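Uncharacterized protein ScGH5_18 (Streptomyces cattleya, PDB 7LR8) is a GH5 family glycoside hydrolase that probably cleaves the Manβ1-4GlcNAc linkage during N-glycan degradation, captured here as an engineered variant with its disaccharide bound. Local coordinates at residues B[45-59]-B[87-100]. The protein carries 1 engineered substitution. Sequence-based numbering, arbitrary orientation.
With NAG (2-acetamido-2-deoxy-beta-D-glucopyranose), chain D; BMA (beta-D-mannopyranose), chain C.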
ATOM      1  N   VAL B  45       1.882   6.017  29.786  1.00 23.20           N
ATOM      2  CA  VAL B  45       2.895   4.967  29.813  1.00 23.53           C
ATOM      3  C   VAL B  45       3.906   5.225  30.922  1.00 21.92           C
ATOM      4  O   VAL B  45       4.255   4.320  31.695  1.00 23.59           O
ATOM      5  CB  VAL B  45       3.581   4.877  28.437  1.00 20.61           C
ATOM      6  CG1 VAL B  45       4.842   4.026  28.503  1.00 22.56           C
ATOM      7  CG2 VAL B  45       2.592   4.342  27.393  1.00 21.17           C
ATOM      8  N   ALA B  46       4.373   6.471  31.033  1.00 23.95           N
ATOM      9  CA  ALA B  46       5.328   6.828  32.080  1.00 23.63           C
ATOM     10  C   ALA B  46       4.741   6.641  33.478  1.00 21.67           C
ATOM     11  O   ALA B  46       5.469   6.310  34.422  1.00 25.29           O
ATOM     12  CB  ALA B  46       5.793   8.272  31.887  1.00 24.11           C
ATOM     13  N   ALA B  47       3.427   6.827  33.627  1.00 24.06           N
ATOM     14  CA  ALA B  47       2.775   6.635  34.921  1.00 24.49           C
ATOM     15  C   ALA B  47       2.914   5.201  35.425  1.00 23.76           C
ATOM     16  O   ALA B  47       2.868   4.959  36.641  1.00 27.29           O
ATOM     17  CB  ALA B  47       1.298   7.020  34.832  1.00 29.08           C
ATOM     18  N   LEU B  48       3.062   4.238  34.514  1.00 24.03           N
ATOM     19  CA  LEU B  48       3.237   2.843  34.892  1.00 28.13           C
ATOM     20  C   LEU B  48       4.689   2.473  35.165  1.00 29.19           C
ATOM     21  O   LEU B  48       4.958   1.330  35.544  1.00 30.44           O
ATOM     22  CB  LEU B  48       2.660   1.936  33.811  1.00 26.53           C
ATOM     23  CG  LEU B  48       1.153   2.133  33.627  1.00 29.18           C
ATOM     24  CD1 LEU B  48       0.634   1.259  32.495  1.00 28.23           C
ATOM     25  CD2 LEU B  48       0.411   1.842  34.936  1.00 27.87           C
ATOM     26  N   GLY B  49       5.627   3.403  34.991  1.00 25.33           N
ATOM     27  CA  GLY B  49       6.994   3.191  35.422  1.00 22.41           C
ATOM     28  C   GLY B  49       7.931   2.660  34.357  1.00 27.38           C
ATOM     29  O   GLY B  49       9.051   2.258  34.695  1.00 26.88           O
ATOM     30  N   PHE B  50       7.509   2.640  33.094  1.00 23.25           N
ATOM     31  CA  PHE B  50       8.339   2.102  32.023  1.00 22.63           C
ATOM     32  C   PHE B  50       9.508   3.029  31.740  1.00 22.48           C
ATOM     33  O   PHE B  50       9.488   4.217  32.080  1.00 23.57           O
ATOM     34  CB  PHE B  50       7.521   1.909  30.744  1.00 21.70           C
ATOM     35  CG  PHE B  50       6.464   0.858  30.871  1.00 25.81           C
ATOM     36  CD1 PHE B  50       6.805  -0.489  30.914  1.00 23.57           C
ATOM     37  CD2 PHE B  50       5.130   1.213  30.976  1.00 25.15           C
ATOM     38  CE1 PHE B  50       5.831  -1.464  31.044  1.00 24.63           C
ATOM     39  CE2 PHE B  50       4.150   0.239  31.107  1.00 25.59           C
ATOM     40  CZ  PHE B  50       4.502  -1.098  31.152  1.00 23.55           C
ATOM     41  N   ASP B  51      10.547   2.473  31.115  1.00 21.10           N
ATOM     42  CA  ASP B  51      11.714   3.268  30.764  1.00 20.48           C
ATOM     43  C   ASP B  51      12.015   3.337  29.274  1.00 21.57           C
ATOM     44  O   ASP B  51      12.987   3.998  28.902  1.00 22.90           O
ATOM     45  CB  ASP B  51      12.962   2.753  31.502  1.00 22.12           C
ATOM     46  CG  ASP B  51      13.282   1.303  31.184  1.00 25.09           C
ATOM     47  OD1 ASP B  51      13.625   1.013  30.012  1.00 23.34           O
ATOM     48  OD2 ASP B  51      13.202   0.461  32.113  1.00 22.20           O
ATOM     49  N   HIS B  52      11.230   2.687  28.408  1.00 21.67           N
ATOM     50  CA  HIS B  52      11.461   2.824  26.973  1.00 20.05           C
ATOM     51  C   HIS B  52      10.172   2.503  26.234  1.00 19.13           C
ATOM     52  O   HIS B  52       9.232   1.926  26.795  1.00 19.77           O
ATOM     53  CB  HIS B  52      12.598   1.912  26.468  1.00 19.08           C
ATOM     54  CG  HIS B  52      12.289   0.452  26.563  1.00 20.20           C
ATOM     55  ND1 HIS B  52      12.542  -0.290  27.697  1.00 21.32           N
ATOM     56  CD2 HIS B  52      11.714  -0.400  25.675  1.00 22.10           C
ATOM     57  CE1 HIS B  52      12.160  -1.541  27.497  1.00 19.52           C
ATOM     58  NE2 HIS B  52      11.643  -1.631  26.284  1.00 20.15           N
ATOM     59  N   VAL B  53      10.137   2.911  24.969  1.00 16.80           N
ATOM     60  CA  VAL B  53       9.083   2.531  24.040  1.00 16.11           C
ATOM     61  C   VAL B  53       9.742   2.033  22.767  1.00 17.27           C
ATOM     62  O   VAL B  53      10.845   2.460  22.403  1.00 17.85           O
ATOM     63  CB  VAL B  53       8.117   3.695  23.712  1.00 20.65           C
ATOM     64  CG1 VAL B  53       7.242   4.019  24.917  1.00 18.22           C
ATOM     65  CG2 VAL B  53       8.884   4.923  23.279  1.00 19.82           C
ATOM     66  N   ARG B  54       9.061   1.106  22.100  1.00 16.60           N
ATOM     67  CA  ARG B  54       9.394   0.674  20.748  1.00 16.88           C
ATOM     68  C   ARG B  54       8.344   1.272  19.829  1.00 16.83           C
ATOM     69  O   ARG B  54       7.148   1.127  20.100  1.00 17.41           O
ATOM     70  CB  ARG B  54       9.401  -0.857  20.668  1.00 16.37           C
ATOM     71  CG  ARG B  54       9.392  -1.458  19.262  1.00 20.87           C
ATOM     72  CD  ARG B  54      10.011  -2.861  19.314  1.00 18.82           C
ATOM     73  NE  ARG B  54       9.973  -3.563  18.029  1.00 17.18           N
ATOM     74  CZ  ARG B  54       9.152  -4.573  17.727  1.00 18.03           C
ATOM     75  NH1 ARG B  54       8.280  -5.040  18.623  1.00 19.04           N
ATOM     76  NH2 ARG B  54       9.229  -5.148  16.538  1.00 18.04           N
ATOM     77  N   VAL B  55       8.782   2.000  18.787  1.00 19.13           N
ATOM     78  CA  VAL B  55       7.869   2.797  17.975  1.00 17.85           C
ATOM     79  C   VAL B  55       7.990   2.437  16.492  1.00 16.45           C
ATOM     80  O   VAL B  55       9.022   1.958  16.014  1.00 18.33           O
ATOM     81  CB  VAL B  55       8.081   4.315  18.173  1.00 23.77           C
ATOM     82  CG1 VAL B  55       8.021   4.669  19.659  1.00 20.21           C
ATOM     83  CG2 VAL B  55       9.392   4.765  17.577  1.00 20.22           C
ATOM     84  N   PHE B  56       6.915   2.711  15.760  1.00 15.69           N
ATOM     85  CA  PHE B  56       6.725   2.156  14.419  1.00 16.54           C
ATOM     86  C   PHE B  56       6.348   3.190  13.369  1.00 16.78           C
ATOM     87  O   PHE B  56       5.162   3.552  13.243  1.00 17.07           O
ATOM     88  CB  PHE B  56       5.666   1.063  14.461  1.00 13.22           C
ATOM     89  CG  PHE B  56       5.999  -0.047  15.402  1.00 16.53           C
ATOM     90  CD1 PHE B  56       6.836  -1.082  15.001  1.00 17.33           C
ATOM     91  CD2 PHE B  56       5.467  -0.066  16.686  1.00 15.85           C
ATOM     92  CE1 PHE B  56       7.139  -2.114  15.870  1.00 16.37           C
ATOM     93  CE2 PHE B  56       5.786  -1.099  17.560  1.00 19.07           C
ATOM     94  CZ  PHE B  56       6.628  -2.122  17.135  1.00 16.81           C
ATOM     95  N   PRO B  57       7.311   3.631  12.561  1.00 15.58           N
ATOM     96  CA  PRO B  57       6.978   4.273  11.285  1.00 14.87           C
ATOM     97  C   PRO B  57       6.175   3.323  10.414  1.00 14.89           C
ATOM     98  O   PRO B  57       6.289   2.100  10.529  1.00 17.62           O
ATOM     99  CB  PRO B  57       8.347   4.553  10.649  1.00 15.45           C
ATOM    100  CG  PRO B  57       9.337   4.487  11.744  1.00 19.69           C
ATOM    101  CD  PRO B  57       8.755   3.613  12.843  1.00 15.35           C
ATOM    102  N   LEU B  58       5.365   3.896   9.527  1.00 16.99           N
ATOM    103  CA  LEU B  58       4.759   3.151   8.425  1.00 15.35           C
ATOM    104  C   LEU B  58       5.617   3.419   7.193  1.00 14.73           C
ATOM    105  O   LEU B  58       5.671   4.551   6.702  1.00 18.46           O
ATOM    106  CB  LEU B  58       3.314   3.569   8.186  1.00 17.38           C
ATOM    107  CG  LEU B  58       2.278   3.045   9.181  1.00 19.46           C
ATOM    108  CD1 LEU B  58       0.874   3.433   8.739  1.00 21.82           C
ATOM    109  CD2 LEU B  58       2.392   1.536   9.337  1.00 25.80           C
ATOM    110  N   TRP B  59       6.309   2.380   6.717  1.00 16.05           N
ATOM    111  CA  TRP B  59       7.282   2.537   5.632  1.00 18.96           C
ATOM    112  C   TRP B  59       6.707   3.217   4.392  1.00 20.67           C
ATOM    113  O   TRP B  59       7.313   4.200   3.928  1.00 17.39           O
ATOM    114  CB  TRP B  59       7.879   1.157   5.328  1.00 19.27           C
ATOM    115  CG  TRP B  59       8.938   1.133   4.235  1.00 17.24           C
ATOM    116  CD1 TRP B  59       9.800   2.151   3.882  1.00 17.04           C
ATOM    117  CD2 TRP B  59       9.266   0.020   3.393  1.00 15.39           C
ATOM    118  NE1 TRP B  59      10.621   1.732   2.851  1.00 18.37           N
ATOM    119  CE2 TRP B  59      10.303   0.438   2.524  1.00 14.27           C
ATOM    120  CE3 TRP B  59       8.760  -1.278   3.260  1.00 17.69           C
ATOM    121  CZ2 TRP B  59      10.861  -0.408   1.569  1.00 16.62           C
ATOM    122  CZ3 TRP B  59       9.319  -2.119   2.314  1.00 15.73           C
ATOM    123  CH2 TRP B  59      10.351  -1.676   1.470  1.00 15.70           C
ATOM    124  N   ARG B  87       9.736  12.330  29.057  1.00 24.29           N
ATOM    125  CA  ARG B  87       9.035  11.489  30.011  1.00 24.14           C
ATOM    126  C   ARG B  87       9.889  10.329  30.491  1.00 28.69           C
ATOM    127  O   ARG B  87       9.367   9.404  31.120  1.00 27.86           O
ATOM    128  CB  ARG B  87       7.728  10.989  29.386  1.00 26.06           C
ATOM    129  CG  ARG B  87       6.716  12.121  29.234  1.00 25.89           C
ATOM    130  CD  ARG B  87       5.757  12.003  28.040  1.00 23.08           C
ATOM    131  NE  ARG B  87       4.905  13.189  28.044  1.00 25.93           N
ATOM    132  CZ  ARG B  87       5.237  14.344  27.482  1.00 27.24           C
ATOM    133  NH1 ARG B  87       6.384  14.460  26.826  1.00 23.43           N
ATOM    134  NH2 ARG B  87       4.418  15.382  27.568  1.00 29.57           N
ATOM    135  N   GLY B  88      11.194  10.373  30.227  1.00 29.04           N
ATOM    136  CA  GLY B  88      12.085   9.331  30.693  1.00 28.41           C
ATOM    137  C   GLY B  88      11.954   8.033  29.932  1.00 28.14           C
ATOM    138  O   GLY B  88      12.252   6.968  30.481  1.00 30.64           O
ATOM    139  N   LEU B  89      11.515   8.093  28.673  1.00 22.78           N
ATOM    140  CA  LEU B  89      11.348   6.912  27.834  1.00 21.02           C
ATOM    141  C   LEU B  89      12.384   6.978  26.717  1.00 22.98           C
ATOM    142  O   LEU B  89      12.344   7.888  25.881  1.00 22.79           O
ATOM    143  CB  LEU B  89       9.934   6.835  27.264  1.00 20.91           C
ATOM    144  CG  LEU B  89       8.825   6.876  28.319  1.00 19.90           C
ATOM    145  CD1 LEU B  89       7.481   7.112  27.645  1.00 21.40           C
ATOM    146  CD2 LEU B  89       8.818   5.574  29.111  1.00 25.08           C
ATOM    147  N   ASP B  90      13.334   6.049  26.735  1.00 19.85           N
ATOM    148  CA  ASP B  90      14.216   5.857  25.593  1.00 19.19           C
ATOM    149  C   ASP B  90      13.443   5.206  24.441  1.00 21.40           C
ATOM    150  O   ASP B  90      12.390   4.610  24.643  1.00 21.42           O
ATOM    151  CB  ASP B  90      15.406   4.996  25.997  1.00 21.67           C
ATOM    152  CG  ASP B  90      16.228   5.631  27.100  1.00 27.01           C
ATOM    153  OD1 ASP B  90      16.414   6.864  27.056  1.00 25.52           O
ATOM    154  OD2 ASP B  90      16.687   4.911  28.018  1.00 31.02           O
ATOM    155  N   VAL B  91      13.963   5.344  23.219  1.00 19.26           N
ATOM    156  CA  VAL B  91      13.202   4.993  22.020  1.00 19.05           C
ATOM    157  C   VAL B  91      14.006   4.043  21.136  1.00 21.26           C
ATOM    158  O   VAL B  91      15.121   4.372  20.709  1.00 20.31           O
ATOM    159  CB  VAL B  91      12.798   6.240  21.216  1.00 19.60           C
ATOM    160  CG1 VAL B  91      12.129   5.825  19.874  1.00 16.95           C
ATOM    161  CG2 VAL B  91      11.868   7.109  22.035  1.00 17.94           C
ATOM    162  N   ASN B  92      13.422   2.884  20.833  1.00 18.08           N
ATOM    163  CA  ASN B  92      13.880   2.030  19.745  1.00 17.32           C
ATOM    164  C   ASN B  92      12.942   2.224  18.560  1.00 18.65           C
ATOM    165  O   ASN B  92      11.723   2.190  18.727  1.00 19.99           O
ATOM    166  CB  ASN B  92      13.906   0.558  20.167  1.00 16.97           C
ATOM    167  CG  ASN B  92      13.864  -0.390  18.979  1.00 22.66           C
ATOM    168  OD1 ASN B  92      12.802  -0.632  18.396  1.00 23.19           O
ATOM    169  ND2 ASN B  92      15.022  -0.915  18.601  1.00 17.13           N
ATOM    170  N   VAL B  93      13.505   2.430  17.371  1.00 15.23           N
ATOM    171  CA  VAL B  93      12.699   2.651  16.170  1.00 15.99           C
ATOM    172  C   VAL B  93      12.799   1.418  15.283  1.00 17.92           C
ATOM    173  O   VAL B  93      13.897   1.044  14.855  1.00 17.63           O
ATOM    174  CB  VAL B  93      13.156   3.903  15.400  1.00 18.50           C
ATOM    175  CG1 VAL B  93      12.314   4.062  14.129  1.00 16.64           C
ATOM    176  CG2 VAL B  93      13.049   5.150  16.273  1.00 18.35           C
ATOM    177  N   ASP B  94      11.653   0.815  14.965  1.00 17.30           N
ATOM    178  CA  ASP B  94      11.587  -0.219  13.934  1.00 17.13           C
ATOM    179  C   ASP B  94      11.427   0.442  12.570  1.00 15.58           C
ATOM    180  O   ASP B  94      10.535   1.271  12.380  1.00 18.57           O
ATOM    181  CB  ASP B  94      10.411  -1.166  14.181  1.00 22.65           C
ATOM    182  CG  ASP B  94      10.725  -2.244  15.196  1.00 21.12           C
ATOM    183  OD1 ASP B  94      11.143  -1.913  16.324  1.00 20.70           O
ATOM    184  OD2 ASP B  94      10.525  -3.438  14.880  1.00 21.48           O
ATOM    185  N   GLY B  95      12.262   0.053  11.614  1.00 15.97           N
ATOM    186  CA  GLY B  95      12.197   0.727  10.332  1.00 15.64           C
ATOM    187  C   GLY B  95      11.180   0.204   9.333  1.00 16.02           C
ATOM    188  O   GLY B  95      10.259   0.923   8.934  1.00 18.72           O
ATOM    189  N   LEU B  96      11.331  -1.050   8.908  1.00 16.05           N
ATOM    190  CA  LEU B  96      10.603  -1.558   7.741  1.00 14.24           C
ATOM    191  C   LEU B  96       9.299  -2.253   8.146  1.00 18.73           C
ATOM    192  O   LEU B  96       9.225  -3.478   8.255  1.00 19.07           O
ATOM    193  CB  LEU B  96      11.506  -2.498   6.954  1.00 16.78           C
ATOM    194  CG  LEU B  96      12.726  -1.797   6.327  1.00 15.94           C
ATOM    195  CD1 LEU B  96      13.692  -2.821   5.766  1.00 18.16           C
ATOM    196  CD2 LEU B  96      12.274  -0.846   5.227  1.00 18.09           C
ATOM    197  N   GLN B  97       8.241  -1.444   8.343  1.00 18.60           N
ATOM    198  CA  GLN B  97       6.859  -1.935   8.459  1.00 16.75           C
ATOM    199  C   GLN B  97       6.132  -1.507   7.190  1.00 14.58           C
ATOM    200  O   GLN B  97       5.686  -0.363   7.083  1.00 17.70           O
ATOM    201  CB  GLN B  97       6.137  -1.388   9.690  1.00 20.00           C
ATOM    202  CG  GLN B  97       6.630  -1.944  11.010  1.00 19.47           C
ATOM    203  CD  GLN B  97       7.986  -1.356  11.358  1.00 20.13           C
ATOM    204  OE1 GLN B  97       8.964  -2.079  11.505  1.00 19.59           O
ATOM    205  NE2 GLN B  97       8.050  -0.032  11.451  1.00 17.88           N
ATOM    206  N   GLY B  98       5.951  -2.440   6.263  1.00 16.04           N
ATOM    207  CA  GLY B  98       6.184  -3.844   6.539  1.00 17.72           C
ATOM    208  C   GLY B  98       4.952  -4.407   7.214  1.00 21.41           C
ATOM    209  O   GLY B  98       3.833  -3.950   6.968  1.00 19.71           O
ATOM    210  N   HIS B  99       5.136  -5.365   8.112  1.00 18.28           N
ATOM    211  CA  HIS B  99       4.011  -6.047   8.739  1.00 20.45           C
ATOM    212  C   HIS B  99       3.658  -5.448  10.099  1.00 19.94           C
ATOM    213  O   HIS B  99       4.538  -5.248  10.940  1.00 19.08           O
ATOM    214  CB  HIS B  99       4.301  -7.531   8.919  1.00 19.06           C
ATOM    215  CG  HIS B  99       3.102  -8.292   9.381  1.00 17.91           C
ATOM    216  ND1 HIS B  99       2.110  -8.685   8.512  1.00 18.34           N
ATOM    217  CD2 HIS B  99       2.686  -8.655  10.622  1.00 20.82           C
ATOM    218  CE1 HIS B  99       1.158  -9.305   9.188  1.00 19.52           C
ATOM    219  NE2 HIS B  99       1.481  -9.296  10.470  1.00 21.45           N
ATOM    220  N   LEU B 100       2.369  -5.207  10.319  1.00 19.09           N
ATOM    221  CA  LEU B 100       1.874  -4.816  11.636  1.00 17.52           C
ATOM    222  C   LEU B 100       0.483  -5.390  11.852  1.00 20.62           C
ATOM    223  O   LEU B 100      -0.455  -5.013  11.139  1.00 19.09           O
ATOM    224  CB  LEU B 100       1.840  -3.290  11.781  1.00 18.85           C
ATOM    225  CG  LEU B 100       3.168  -2.557  12.007  1.00 18.32           C
ATOM    226  CD1 LEU B 100       2.982  -1.052  11.826  1.00 19.40           C
ATOM    227  CD2 LEU B 100       3.725  -2.877  13.393  1.00 19.27           C
TER
HETATM  228  C1  NAG D   1       1.839 -13.721  13.301  1.00 38.13           C
HETATM  229  C2  NAG D   1       1.030 -12.465  12.976  1.00 40.71           C
HETATM  230  C3  NAG D   1       1.827 -11.204  13.336  1.00 30.03           C
HETATM  231  C4  NAG D   1       2.355 -11.273  14.768  1.00 30.50           C
HETATM  232  C5  NAG D   1       3.134 -12.580  14.932  1.00 34.14           C
HETATM  233  C6  NAG D   1       3.696 -12.825  16.311  1.00 31.73           C
HETATM  234  C7  NAG D   1      -0.580 -12.244  11.121  1.00 40.71           C
HETATM  235  C8  NAG D   1      -0.759 -12.293   9.629  1.00 26.05           C
HETATM  236  N2  NAG D   1       0.664 -12.458  11.568  1.00 45.91           N
HETATM  237  O1  NAG D   1       1.042 -14.837  13.085  1.00 33.50           O
HETATM  238  O3  NAG D   1       1.016 -10.050  13.163  1.00 21.49           O
HETATM  239  O4  NAG D   1       3.180 -10.130  14.994  1.00 26.35           O
HETATM  240  O5  NAG D   1       2.260 -13.682  14.656  1.00 37.81           O
HETATM  241  O6  NAG D   1       4.530 -13.975  16.318  1.00 32.44           O
HETATM  242  O7  NAG D   1      -1.517 -12.013  11.884  1.00 37.21           O
HETATM  243  C1  BMA C   2       3.279  -9.605  16.351  1.00 29.52           C
HETATM  244  C2  BMA C   2       3.420  -8.050  16.296  1.00 34.24           C
HETATM  245  C3  BMA C   2       2.174  -7.470  15.658  1.00 23.19           C
HETATM  246  C4  BMA C   2       0.871  -8.121  16.296  1.00 19.39           C
HETATM  247  C5  BMA C   2       1.221  -8.992  17.536  1.00 24.61           C
HETATM  248  C6  BMA C   2       0.030  -9.718  18.120  1.00 17.73           C
HETATM  249  O2  BMA C   2       4.557  -7.649  15.548  1.00 26.54           O
HETATM  250  O3  BMA C   2       2.229  -7.597  14.215  1.00 29.37           O
HETATM  251  O4  BMA C   2       0.009  -7.085  16.678  1.00 21.43           O
HETATM  252  O5  BMA C   2       2.152 -10.022  17.156  1.00 27.47           O
HETATM  253  O6  BMA C   2      -0.483 -10.600  17.092  1.00 27.13           O
HETATM  254  O   HOH W   1       8.885   6.948  32.455  1.00 26.45           O
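Val53 and Val55 pair with Val91 and Val93 where strands 52-55 and 90-94 run parallel as neighbours in the (β/α)8 barrel of this GH5 enzyme, joined by a β-α-β crossover through helix 71-86. Backbone bonds alternate between them, from Asp90 N to Asp51 O through Asp94 N to Val55 O.

The β-branched valines suit extended strands and present methyls to the surrounding helices: Val55 CG2 lies 3.7 Å from Val91 CG1, and Val93 touches Leu139 of helix 122-139. Leu96 CD2 sits over the indole face of Trp59, 3.7 Å from the five-membered ring centroid.

Polar side chains, among them Arg54, occupy the other face. Arg54, its CG anti to the backbone N (chi1 166°) and its chain extended to NE, grips Asp94 side-on: NE reaches OD1 at 2.6 Å and NH2 reaches OD2 at 2.7 Å, both from above the carboxylate plane. Phe56 CZ covers one guanidinium face, while NH1 binds Glu268 and Asn19. Without the guanidinium, as with an alanine here, the buried Asp94 carboxylate would probably lose its countercharge and Glu268, a glycan-pocket residue, would probably be less firmly positioned.

Past barrel strand 90-94, His99 NE2 and NAG O3 are hydrogen-bonded at 2.8 Å. The Gln97 amide ties its own loop to Pro57 and to the end of strand 90-94, NE2 meeting Pro57 O on a lone pair at 2.9 Å and Asp94 O from above its carbonyl plane at 3.0 Å.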